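PDB 4R29: uncharacterized protein from Escherichia coli O157:H7, which probably methylates a zinc-finger cysteine of the host proteins TAB2 and TAB3 with S-adenosylmethionine as methyl donor, thereby blocking NF-kappa-B activation. Local coordinates for residues 107-112 against 200-205; 111-116 against 144-149; 132-137 against 148-153. The protein carries 1 engineered substitution. All coordinates share one frame; numbering follows the deposited sequence.

Interaction 1: residues 107-112 against 200-205; sequences RPMGQF and EIFSYM. With SAM (S-adenosylmethionine), chain E.
Arg107 reaches from the loop ahead of strand 109-114 to the turn after helix 186-201, where its NH1 donates to the carbonyl oxygen of Phe202 at 2.9 Å. That bond lies in the carbonyl plane and falls on a lone pair, with the acceptor near the guanidinium plane. The arginine chain runs straight from CG to NE and turns the guanidinium edge to the carboxylate of S-adenosylmethionine, nearly in plane: NH1 binds its O at 2.8 Å, and NH2 its OXT at 2.6 Å. Thr101 holds NE, and the carbonyl of Ser98 takes a further bond from NH2. Pro108 touches Ser203 OG with its CD. Met109 bends at its second torsion (chi2 74°), which swings the thioether to the Phe202 ring in an oblique Met-aromatic contact; CE comes within 3.4 Å of Phe202 CE1 and also meets Ile201 CD1. One water donates to the carbonyl oxygens of Met109 and Ile201 and accepts from Ser203 OG, joining the strand to the Schellman turn that ends the helix. Gly110 sets its CA against one face of the Arg107 guanidinium. Gln111 then grips the ligand through its backbone, its N donating to OXT at 3.0 Å and its O receiving the ligand amino group at 2.6 Å, while its CB meets the edge of the Phe202 ring. Tyr204 OH donates to the ligand O at 2.7 Å, and that same oxygen sits over a face of Phe202. Each carboxylate oxygen thus has at least two donors, and the positive charge of Arg107 would be expected to offset the carboxylate's negative charge, so the methionine end of the methyl donor is fixed by strand and turn together.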
loop_
_atom_site.group_PDB
_atom_site.type_symbol
_atom_site.label_atom_id
_atom_site.label_comp_id
_atom_site.label_asym_id
_atom_site.label_seq_id
_atom_site.Cartn_x
_atom_site.Cartn_y
_atom_site.Cartn_z
ATOM N N ARG A 107 -1.552 14.481 1.692
ATOM C CA ARG A 107 -1.709 14.091 0.294
ATOM C C ARG A 107 -2.896 13.142 0.157
ATOM O O ARG A 107 -3.350 12.564 1.142
ATOM C CB ARG A 107 -0.415 13.439 -0.257
ATOM C CG ARG A 107 0.022 12.180 0.479
ATOM C CD ARG A 107 1.239 11.507 -0.178
ATOM N NE ARG A 107 1.552 10.250 0.490
ATOM C CZ ARG A 107 2.219 9.231 -0.055
ATOM N NH1 ARG A 107 2.678 9.302 -1.312
ATOM N NH2 ARG A 107 2.436 8.139 0.666
ATOM N N PRO A 108 -3.403 12.985 -1.071
ATOM C CA PRO A 108 -4.601 12.164 -1.280
ATOM C C PRO A 108 -4.385 10.633 -1.357
ATOM O O PRO A 108 -5.341 9.899 -1.138
ATOM C CB PRO A 108 -5.167 12.716 -2.604
ATOM C CG PRO A 108 -3.967 13.216 -3.335
ATOM C CD PRO A 108 -3.072 13.796 -2.257
ATOM N N MET A 109 -3.196 10.159 -1.704
ATOM C CA MET A 109 -2.944 8.713 -1.659
ATOM C C MET A 109 -1.496 8.279 -1.469
ATOM O O MET A 109 -0.554 9.046 -1.676
ATOM C CB MET A 109 -3.653 7.922 -2.781
ATOM C CG MET A 109 -2.911 7.665 -4.037
ATOM S SD MET A 109 -1.578 6.419 -4.111
ATOM C CE MET A 109 -0.909 7.064 -5.647
ATOM N N GLY A 110 -1.365 7.054 -0.976
ATOM C CA GLY A 110 -0.083 6.427 -0.713
ATOM C C GLY A 110 -0.246 4.937 -0.946
ATOM O O GLY A 110 -1.367 4.436 -1.051
ATOM N N GLN A 111 0.865 4.228 -1.030
ATOM C CA GLN A 111 0.841 2.797 -1.300
ATOM C C GLN A 111 1.931 2.166 -0.433
ATOM O O GLN A 111 3.005 2.727 -0.283
ATOM C CB GLN A 111 1.072 2.528 -2.800
ATOM C CG GLN A 111 1.245 1.044 -3.169
ATOM C CD GLN A 111 2.680 0.557 -2.994
ATOM O OE1 GLN A 111 3.618 1.207 -3.442
ATOM N NE2 GLN A 111 2.851 -0.580 -2.343
ATOM N N PHE A 112 1.632 1.029 0.174
ATOM C CA PHE A 112 2.609 0.306 0.980
ATOM C C PHE A 112 2.315 -1.194 0.899
ATOM O O PHE A 112 1.411 -1.600 0.195
ATOM C CB PHE A 112 2.638 0.832 2.427
ATOM C CG PHE A 112 1.331 0.676 3.180
ATOM C CD1 PHE A 112 0.316 1.633 3.064
ATOM C CD2 PHE A 112 1.125 -0.415 4.030
ATOM C CE1 PHE A 112 -0.879 1.507 3.773
ATOM C CE2 PHE A 112 -0.073 -0.553 4.747
ATOM C CZ PHE A 112 -1.079 0.410 4.610
ATOM N N GLU A 200 4.571 11.718 -9.435
ATOM C CA GLU A 200 3.536 12.738 -9.486
ATOM C C GLU A 200 2.300 12.358 -8.677
ATOM O O GLU A 200 1.825 13.141 -7.861
ATOM C CB GLU A 200 3.200 13.062 -10.944
ATOM C CG GLU A 200 4.399 13.687 -11.661
ATOM C CD GLU A 200 4.198 13.883 -13.157
ATOM O OE1 GLU A 200 3.210 13.384 -13.717
ATOM O OE2 GLU A 200 5.051 14.540 -13.780
ATOM N N ILE A 201 1.787 11.147 -8.876
ATOM C CA ILE A 201 0.570 10.770 -8.162
ATOM C C ILE A 201 0.841 10.545 -6.669
ATOM O O ILE A 201 -0.056 10.685 -5.858
ATOM C CB ILE A 201 -0.195 9.584 -8.825
ATOM C CG1 ILE A 201 0.665 8.319 -8.890
ATOM C CG2 ILE A 201 -0.695 9.976 -10.234
ATOM C CD1 ILE A 201 -0.134 7.054 -9.296
ATOM N N PHE A 202 2.089 10.241 -6.313
ATOM C CA PHE A 202 2.447 10.141 -4.906
ATOM C C PHE A 202 2.768 11.503 -4.289
ATOM O O PHE A 202 3.130 11.568 -3.123
ATOM C CB PHE A 202 3.635 9.188 -4.694
ATOM C CG PHE A 202 3.291 7.722 -4.856
ATOM C CD1 PHE A 202 2.239 7.153 -4.152
ATOM C CD2 PHE A 202 4.035 6.914 -5.713
ATOM C CE1 PHE A 202 1.940 5.805 -4.292
ATOM C CE2 PHE A 202 3.738 5.567 -5.857
ATOM C CZ PHE A 202 2.685 5.016 -5.148
ATOM N N SER A 203 2.639 12.577 -5.065
ATOM C CA SER A 203 2.858 13.936 -4.544
ATOM C C SER A 203 4.303 14.241 -4.156
ATOM O O SER A 203 4.539 15.115 -3.354
ATOM C CB SER A 203 1.980 14.209 -3.318
ATOM O OG SER A 203 0.613 14.102 -3.631
ATOM N N TYR A 204 5.272 13.527 -4.703
ATOM C CA TYR A 204 6.650 13.828 -4.368
ATOM C C TYR A 204 7.000 15.174 -4.977
ATOM O O TYR A 204 6.378 15.611 -5.948
ATOM C CB TYR A 204 7.598 12.769 -4.910
ATOM C CG TYR A 204 7.394 11.394 -4.344
ATOM C CD1 TYR A 204 6.656 11.196 -3.186
ATOM C CD2 TYR A 204 7.946 10.283 -4.975
ATOM C CE1 TYR A 204 6.471 9.922 -2.672
ATOM C CE2 TYR A 204 7.771 9.015 -4.465
ATOM C CZ TYR A 204 7.031 8.846 -3.313
ATOM O OH TYR A 204 6.866 7.587 -2.815
ATOM N N MET A 205 7.999 15.829 -4.408
ATOM C CA MET A 205 8.453 17.090 -4.964
ATOM C C MET A 205 9.128 16.919 -6.323
ATOM O O MET A 205 9.869 15.960 -6.552
ATOM C CB MET A 205 9.329 17.823 -3.968
ATOM C CG MET A 205 8.476 18.429 -2.852
ATOM S SD MET A 205 9.529 19.061 -1.572
ATOM C CE MET A 205 10.613 17.637 -1.378
HETATM N N SAM E . 5.269 4.051 -0.021
HETATM C CA SAM E . 5.400 5.023 -1.108
HETATM C C SAM E . 4.321 6.098 -1.036
HETATM O O SAM E . 4.502 7.180 -1.605
HETATM O OXT SAM E . 3.254 5.886 -0.435
HETATM C CB SAM E . 5.322 4.370 -2.484
HETATM C CG SAM E . 6.543 3.549 -2.866
HETATM S SD SAM E . 6.680 3.226 -4.654
HETATM C CE SAM E . 8.239 2.308 -4.570
HETATM C "C5'" SAM E . 7.355 4.815 -5.196
HETATM C "C4'" SAM E . 7.520 4.835 -6.713
HETATM O "O4'" SAM E . 7.547 6.170 -7.184
HETATM C "C3'" SAM E . 8.819 4.171 -7.161
HETATM O "O3'" SAM E . 8.625 2.804 -7.471
HETATM C "C2'" SAM E . 9.223 4.976 -8.377
HETATM O "O2'" SAM E . 8.695 4.310 -9.488
HETATM C "C1'" SAM E . 8.489 6.308 -8.236
HETATM N N9 SAM E . 9.357 7.430 -7.830
HETATM C C8 SAM E . 9.472 8.630 -8.479
HETATM N N7 SAM E . 10.322 9.422 -7.801
HETATM C C5 SAM E . 10.750 8.743 -6.714
HETATM C C6 SAM E . 11.621 9.087 -5.691
HETATM N N6 SAM E . 12.202 10.283 -5.681
HETATM N N1 SAM E . 11.878 8.177 -4.693
HETATM C C2 SAM E . 11.261 6.937 -4.708
HETATM N N3 SAM E . 10.392 6.600 -5.726
HETATM C C4 SAM E . 10.139 7.492 -6.715
HETATM O O HOH W 1 -0.630 11.354 -3.252
#

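Interaction 2: residues 111-116 against 144-149; sequences QFSVDS and LYIVVV. With SAM (S-adenosylmethionine), chain E.
Phe112 and Val147 form the tight centre of this strand pair, lying side by side and pointing the same way from the sheet. Val147 CB sits over one face of the phenyl ring, 3.9 Å from its centroid, in a CH-pi contact, and Val147 CG1 touches Phe112 CZ at 3.7 Å. The first torsion of Phe112 (chi1 62°) puts CG between the backbone N and the carbonyl carbon, which tips the ring over Val147, while Val149 CG1 meets the ring edge. The same two residues are a hydrogen-bonded pair: Phe112 N donates to Val147 O at 2.9 Å, and Val147 N returns a bond to Phe112 O. Val114 and Tyr145 repeat the exchange two residues on, with Val114 CG2 packed at 4.0 Å from Tyr145 CB. Leu122 and Leu125 of helix 120-125 cover this hydrophobic face.

On the face of Gln111, Ser113, Ile146 and Val148 the contact is lighter, and Phe164 of helix 155-181 covers Gln111 and Val148. Gln111 NE2 lies 3.5 Å from Ile146 CG2 while giving a weak bond to Phe112 O. The solvent side begins at the partly exposed Ser113, whose OG rests against Ile146 CD1 at 3.7 Å. Towards the strand end the contact becomes more exposed, although Leu144 CD1 still closes on Val114 O at 3.4 Å; Asp115 keeps a long, weak ion pair with Lys45. Gln111 pairs with Val148 and Ser113 with Ile146, both non-hydrogen-bonded, with CA-H...O contacts to Val147 O and Tyr145 O. The alternation is that of a regular antiparallel ladder, here joining an outer strand to the central strand of the three-stranded sheet in a Rossmann-like methyltransferase fold, with Gln111 of the S-adenosylmethionine site at one end.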
loop_
_atom_site.group_PDB
_atom_site.type_symbol
_atom_site.label_atom_id
_atom_site.label_comp_id
_atom_site.label_asym_id
_atom_site.label_seq_id
_atom_site.Cartn_x
_atom_site.Cartn_y
_atom_site.Cartn_z
ATOM N N GLN A 111 0.865 4.228 -1.030
ATOM C CA GLN A 111 0.841 2.797 -1.300
ATOM C C GLN A 111 1.931 2.166 -0.433
ATOM O O GLN A 111 3.005 2.727 -0.283
ATOM C CB GLN A 111 1.072 2.528 -2.800
ATOM C CG GLN A 111 1.245 1.044 -3.169
ATOM C CD GLN A 111 2.680 0.557 -2.994
ATOM O OE1 GLN A 111 3.618 1.207 -3.442
ATOM N NE2 GLN A 111 2.851 -0.580 -2.343
ATOM N N PHE A 112 1.632 1.029 0.174
ATOM C CA PHE A 112 2.609 0.306 0.980
ATOM C C PHE A 112 2.315 -1.194 0.899
ATOM O O PHE A 112 1.411 -1.600 0.195
ATOM C CB PHE A 112 2.638 0.832 2.427
ATOM C CG PHE A 112 1.331 0.676 3.180
ATOM C CD1 PHE A 112 0.316 1.633 3.064
ATOM C CD2 PHE A 112 1.125 -0.415 4.030
ATOM C CE1 PHE A 112 -0.879 1.507 3.773
ATOM C CE2 PHE A 112 -0.073 -0.553 4.747
ATOM C CZ PHE A 112 -1.079 0.410 4.610
ATOM N N SER A 113 3.067 -2.013 1.618
ATOM C CA SER A 113 2.897 -3.464 1.549
ATOM C C SER A 113 2.736 -4.064 2.923
ATOM O O SER A 113 3.245 -3.534 3.911
ATOM C CB SER A 113 4.122 -4.103 0.891
ATOM O OG SER A 113 4.085 -3.861 -0.499
ATOM N N VAL A 114 2.035 -5.182 2.996
ATOM C CA VAL A 114 1.970 -5.912 4.251
ATOM C C VAL A 114 2.359 -7.363 4.003
ATOM O O VAL A 114 2.082 -7.903 2.934
ATOM C CB VAL A 114 0.577 -5.803 4.921
ATOM C CG1 VAL A 114 0.292 -4.366 5.307
ATOM C CG2 VAL A 114 -0.513 -6.335 3.995
ATOM N N ASP A 115 3.016 -7.977 4.983
ATOM C CA ASP A 115 3.386 -9.394 4.882
ATOM C C ASP A 115 2.285 -10.303 5.445
ATOM O O ASP A 115 2.443 -11.525 5.503
ATOM C CB ASP A 115 4.748 -9.682 5.553
ATOM C CG ASP A 115 4.758 -9.363 7.043
ATOM O OD1 ASP A 115 3.677 -9.382 7.676
ATOM O OD2 ASP A 115 5.857 -9.099 7.584
ATOM N N SER A 116 1.173 -9.685 5.845
ATOM C CA SER A 116 0.032 -10.401 6.401
ATOM C C SER A 116 -1.243 -9.568 6.382
ATOM O O SER A 116 -1.261 -8.423 6.846
ATOM C CB SER A 116 0.325 -10.827 7.834
ATOM O OG SER A 116 -0.861 -11.290 8.453
ATOM N N LEU A 144 2.857 -11.439 0.177
ATOM C CA LEU A 144 2.788 -9.991 0.220
ATOM C C LEU A 144 1.522 -9.447 -0.445
ATOM O O LEU A 144 1.106 -9.918 -1.509
ATOM C CB LEU A 144 4.022 -9.401 -0.459
ATOM C CG LEU A 144 5.013 -8.627 0.411
ATOM C CD1 LEU A 144 5.029 -9.140 1.845
ATOM C CD2 LEU A 144 6.410 -8.658 -0.206
ATOM N N TYR A 145 0.910 -8.460 0.202
ATOM C CA TYR A 145 -0.217 -7.731 -0.380
ATOM C C TYR A 145 0.103 -6.247 -0.517
ATOM O O TYR A 145 0.716 -5.663 0.361
ATOM C CB TYR A 145 -1.473 -7.919 0.466
ATOM C CG TYR A 145 -2.022 -9.305 0.361
ATOM C CD1 TYR A 145 -1.481 -10.345 1.109
ATOM C CD2 TYR A 145 -3.063 -9.591 -0.515
ATOM C CE1 TYR A 145 -1.970 -11.630 0.994
ATOM C CE2 TYR A 145 -3.566 -10.874 -0.629
ATOM C CZ TYR A 145 -3.015 -11.889 0.126
ATOM O OH TYR A 145 -3.517 -13.169 0.013
ATOM N N ILE A 146 -0.297 -5.656 -1.634
ATOM C CA ILE A 146 -0.198 -4.214 -1.827
ATOM C C ILE A 146 -1.417 -3.525 -1.206
ATOM O O ILE A 146 -2.552 -3.981 -1.373
ATOM C CB ILE A 146 -0.159 -3.854 -3.335
ATOM C CG1 ILE A 146 0.934 -4.637 -4.052
ATOM C CG2 ILE A 146 0.020 -2.348 -3.537
ATOM C CD1 ILE A 146 2.292 -4.205 -3.680
ATOM N N VAL A 147 -1.177 -2.422 -0.501
ATOM C CA VAL A 147 -2.255 -1.578 -0.005
ATOM C C VAL A 147 -2.163 -0.180 -0.580
ATOM O O VAL A 147 -1.162 0.519 -0.407
ATOM C CB VAL A 147 -2.250 -1.485 1.532
ATOM C CG1 VAL A 147 -3.503 -0.745 2.019
ATOM C CG2 VAL A 147 -2.137 -2.888 2.152
ATOM N N VAL A 148 -3.215 0.228 -1.275
ATOM C CA VAL A 148 -3.326 1.586 -1.782
ATOM C C VAL A 148 -4.324 2.343 -0.903
ATOM O O VAL A 148 -5.533 2.068 -0.927
ATOM C CB VAL A 148 -3.806 1.610 -3.260
ATOM C CG1 VAL A 148 -3.864 3.038 -3.800
ATOM C CG2 VAL A 148 -2.896 0.750 -4.150
ATOM N N VAL A 149 -3.810 3.288 -0.120
ATOM C CA VAL A 149 -4.635 4.048 0.816
ATOM C C VAL A 149 -4.897 5.467 0.268
ATOM O O VAL A 149 -3.973 6.146 -0.193
ATOM C CB VAL A 149 -3.975 4.083 2.235
ATOM C CG1 VAL A 149 -2.555 4.642 2.157
ATOM C CG2 VAL A 149 -4.836 4.873 3.256
HETATM N N SAM E . 5.269 4.051 -0.021
HETATM C CA SAM E . 5.400 5.023 -1.108
HETATM C C SAM E . 4.321 6.098 -1.036
HETATM O O SAM E . 4.502 7.180 -1.605
HETATM O OXT SAM E . 3.254 5.886 -0.435
HETATM C CB SAM E . 5.322 4.370 -2.484
HETATM C CG SAM E . 6.543 3.549 -2.866
HETATM S SD SAM E . 6.680 3.226 -4.654
HETATM C CE SAM E . 8.239 2.308 -4.570
HETATM C "C5'" SAM E . 7.355 4.815 -5.196
HETATM C "C4'" SAM E . 7.520 4.835 -6.713
HETATM O "O4'" SAM E . 7.547 6.170 -7.184
HETATM C "C3'" SAM E . 8.819 4.171 -7.161
HETATM O "O3'" SAM E . 8.625 2.804 -7.471
HETATM C "C2'" SAM E . 9.223 4.976 -8.377
HETATM O "O2'" SAM E . 8.695 4.310 -9.488
HETATM C "C1'" SAM E . 8.489 6.308 -8.236
HETATM N N9 SAM E . 9.357 7.430 -7.830
HETATM C C8 SAM E . 9.472 8.630 -8.479
HETATM N N7 SAM E . 10.322 9.422 -7.801
HETATM C C5 SAM E . 10.750 8.743 -6.714
HETATM C C6 SAM E . 11.621 9.087 -5.691
HETATM N N6 SAM E . 12.202 10.283 -5.681
HETATM N N1 SAM E . 11.878 8.177 -4.693
HETATM C C2 SAM E . 11.261 6.937 -4.708
HETATM N N3 SAM E . 10.392 6.600 -5.726
HETATM C C4 SAM E . 10.139 7.492 -6.715
#

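Interaction 3: residues 132-137 against 148-153; sequences CCKIFP and VVYRND
A beta hairpin, made by strands 131-137 and 145-151, brings Cys132 and Tyr150 together as a hydrogen-bonded antiparallel pair. Cys132 N donates to Tyr150 O at 3.1 Å, and Tyr150 N donates back to Cys132 O. The Lys134 and Val148 pair repeats this exchange, with Lys134 N reaching Val148 O at 2.8 Å. Between them Cys133 and Val149 face each other without such bonds; CA-H...O contacts run from Cys133 to Val148 O and from Val149 to Cys132 O, and Cys133 SG lies against Val149 CB at 4.0 Å.

Cys132 and Tyr150 meet most extensively on the face they share with Lys134 and Val148. With chi1 of Tyr150 at 63° its ring leans over the neighbouring strand, and Cys132 CB packs on one ring face, 3.6 Å from the centroid. The thiol of Cys132 approaches the ring obliquely, a sulfur-aromatic contact, then continues to the amide of Asn152, whose CG is 3.6 Å from SG. Lys134 passes the same ring at its edge: its chain, extended through CE, sets CG near the ring plane and brings CE to 3.8 Å from Tyr150 OH. Farther along, Phe136 CE1 just reaches Val148 CG2 at 4.1 Å. At the end of the strand, Arg151 grips Asp153 side-on in a salt bridge, NE to OD1 and NH2 to OD2, each oxygen using its syn lone pair, while NH1 binds the carbonyls of Ser78 and Val102.

Helix 155-181 covers the face bearing Tyr150 and Val148 through Ala161 and Phe164, and strand 109-114 lies along the other edge of strand 145-151, where Met109 touches both Val148 and Tyr150.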
loop_
_atom_site.group_PDB
_atom_site.type_symbol
_atom_site.label_atom_id
_atom_site.label_comp_id
_atom_site.label_asym_id
_atom_site.label_seq_id
_atom_site.Cartn_x
_atom_site.Cartn_y
_atom_site.Cartn_z
ATOM N N CYS A 132 -9.960 5.000 2.600
ATOM C CA CYS A 132 -10.147 3.742 1.878
ATOM C C CYS A 132 -8.822 3.047 1.526
ATOM O O CYS A 132 -7.810 3.699 1.232
ATOM C CB CYS A 132 -10.958 3.978 0.604
ATOM S SG CYS A 132 -12.551 4.800 0.859
ATOM N N CYS A 133 -8.843 1.719 1.550
ATOM C CA CYS A 133 -7.691 0.916 1.138
ATOM C C CYS A 133 -8.077 -0.054 0.022
ATOM O O CYS A 133 -8.934 -0.917 0.215
ATOM C CB CYS A 133 -7.127 0.125 2.325
ATOM S SG CYS A 133 -6.388 1.155 3.624
ATOM N N LYS A 134 -7.459 0.092 -1.145
ATOM C CA LYS A 134 -7.581 -0.928 -2.181
ATOM C C LYS A 134 -6.462 -1.944 -1.959
ATOM O O LYS A 134 -5.288 -1.571 -1.870
ATOM C CB LYS A 134 -7.513 -0.315 -3.583
ATOM C CG LYS A 134 -8.746 0.514 -3.953
ATOM C CD LYS A 134 -8.630 1.142 -5.363
ATOM C CE LYS A 134 -9.897 1.898 -5.782
ATOM N NZ LYS A 134 -10.955 0.998 -6.341
ATOM N N ILE A 135 -6.825 -3.217 -1.821
ATOM C CA ILE A 135 -5.866 -4.250 -1.442
ATOM C C ILE A 135 -5.816 -5.333 -2.500
ATOM O O ILE A 135 -6.851 -5.713 -3.048
ATOM C CB ILE A 135 -6.243 -4.916 -0.105
ATOM C CG1 ILE A 135 -6.433 -3.865 0.989
ATOM C CG2 ILE A 135 -5.181 -5.948 0.295
ATOM C CD1 ILE A 135 -7.118 -4.385 2.258
ATOM N N PHE A 136 -4.613 -5.825 -2.786
ATOM C CA PHE A 136 -4.451 -6.961 -3.695
ATOM C C PHE A 136 -3.097 -7.628 -3.532
ATOM O O PHE A 136 -2.147 -7.002 -3.067
ATOM C CB PHE A 136 -4.663 -6.553 -5.150
ATOM C CG PHE A 136 -3.841 -5.379 -5.575
ATOM C CD1 PHE A 136 -4.285 -4.084 -5.337
ATOM C CD2 PHE A 136 -2.633 -5.561 -6.215
ATOM C CE1 PHE A 136 -3.538 -2.990 -5.732
ATOM C CE2 PHE A 136 -1.866 -4.458 -6.611
ATOM C CZ PHE A 136 -2.326 -3.171 -6.366
ATOM N N PRO A 137 -3.011 -8.911 -3.919
ATOM C CA PRO A 137 -1.769 -9.683 -3.810
ATOM C C PRO A 137 -0.621 -9.019 -4.570
ATOM O O PRO A 137 -0.833 -8.471 -5.642
ATOM C CB PRO A 137 -2.126 -11.022 -4.484
ATOM C CG PRO A 137 -3.615 -11.129 -4.374
ATOM C CD PRO A 137 -4.110 -9.706 -4.507
ATOM N N VAL A 148 -3.215 0.228 -1.275
ATOM C CA VAL A 148 -3.326 1.586 -1.782
ATOM C C VAL A 148 -4.324 2.343 -0.903
ATOM O O VAL A 148 -5.533 2.068 -0.927
ATOM C CB VAL A 148 -3.806 1.610 -3.260
ATOM C CG1 VAL A 148 -3.864 3.038 -3.800
ATOM C CG2 VAL A 148 -2.896 0.750 -4.150
ATOM N N VAL A 149 -3.810 3.288 -0.120
ATOM C CA VAL A 149 -4.635 4.048 0.816
ATOM C C VAL A 149 -4.897 5.467 0.268
ATOM O O VAL A 149 -3.973 6.146 -0.193
ATOM C CB VAL A 149 -3.975 4.083 2.235
ATOM C CG1 VAL A 149 -2.555 4.642 2.157
ATOM C CG2 VAL A 149 -4.836 4.873 3.256
ATOM N N TYR A 150 -6.158 5.897 0.295
ATOM C CA TYR A 150 -6.538 7.199 -0.265
ATOM C C TYR A 150 -7.639 7.935 0.521
ATOM O O TYR A 150 -8.408 7.319 1.275
ATOM C CB TYR A 150 -6.927 7.070 -1.745
ATOM C CG TYR A 150 -8.143 6.192 -2.030
ATOM C CD1 TYR A 150 -8.013 4.805 -2.135
ATOM C CD2 TYR A 150 -9.412 6.756 -2.213
ATOM C CE1 TYR A 150 -9.104 3.995 -2.417
ATOM C CE2 TYR A 150 -10.525 5.962 -2.485
ATOM C CZ TYR A 150 -10.365 4.577 -2.583
ATOM O OH TYR A 150 -11.455 3.776 -2.841
ATOM N N ARG A 151 -7.683 9.259 0.350
ATOM C CA ARG A 151 -8.741 10.097 0.927
ATOM C C ARG A 151 -9.987 9.975 0.070
ATOM O O ARG A 151 -9.968 10.311 -1.119
ATOM C CB ARG A 151 -8.341 11.577 0.950
ATOM C CG ARG A 151 -7.024 11.912 1.645
ATOM C CD ARG A 151 -7.085 11.691 3.142
ATOM N NE ARG A 151 -8.206 12.382 3.783
ATOM C CZ ARG A 151 -8.223 12.758 5.059
ATOM N NH1 ARG A 151 -7.152 12.549 5.835
ATOM N NH2 ARG A 151 -9.301 13.365 5.556
ATOM N N ASN A 152 -11.069 9.491 0.663
ATOM C CA ASN A 152 -12.354 9.413 -0.029
ATOM C C ASN A 152 -13.038 10.780 -0.049
ATOM O O ASN A 152 -13.967 11.028 -0.828
ATOM C CB ASN A 152 -13.252 8.409 0.686
ATOM C CG ASN A 152 -14.236 7.753 -0.244
ATOM O OD1 ASN A 152 -14.003 7.659 -1.456
ATOM N ND2 ASN A 152 -15.346 7.290 0.310
ATOM N N ASP A 153 -12.569 11.665 0.824
ATOM C CA ASP A 153 -13.168 12.986 0.990
ATOM C C ASP A 153 -12.489 14.007 0.091
ATOM O O ASP A 153 -12.701 15.204 0.229
ATOM C CB ASP A 153 -13.159 13.434 2.467
ATOM C CG ASP A 153 -11.802 13.224 3.154
ATOM O OD1 ASP A 153 -10.916 12.544 2.598
ATOM O OD2 ASP A 153 -11.622 13.731 4.276
#

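In the fold
The three contacts share one antiparallel sheet, ordered 109-114, 145-151, 131-137. Interaction 2 pairs the first two strands and interaction 3 the last two, their centres about 10 Å apart, with Val148 and Val149 of the central strand common to both. Interaction 1 leaves the outer strand for the turn after helix 186-201, about 15 Å from interaction 2 and 12 Å from interaction 3, centre to centre, and shares Gln111 and Phe112 with interaction 2. Along the chain the segments of interactions 2 and 3 come before residues 200-205, which return to the sheet late. One strand thus serves both the sheet and the S-adenosylmethionine pocket, and the hairpin is hydrogen-bonded along its edge.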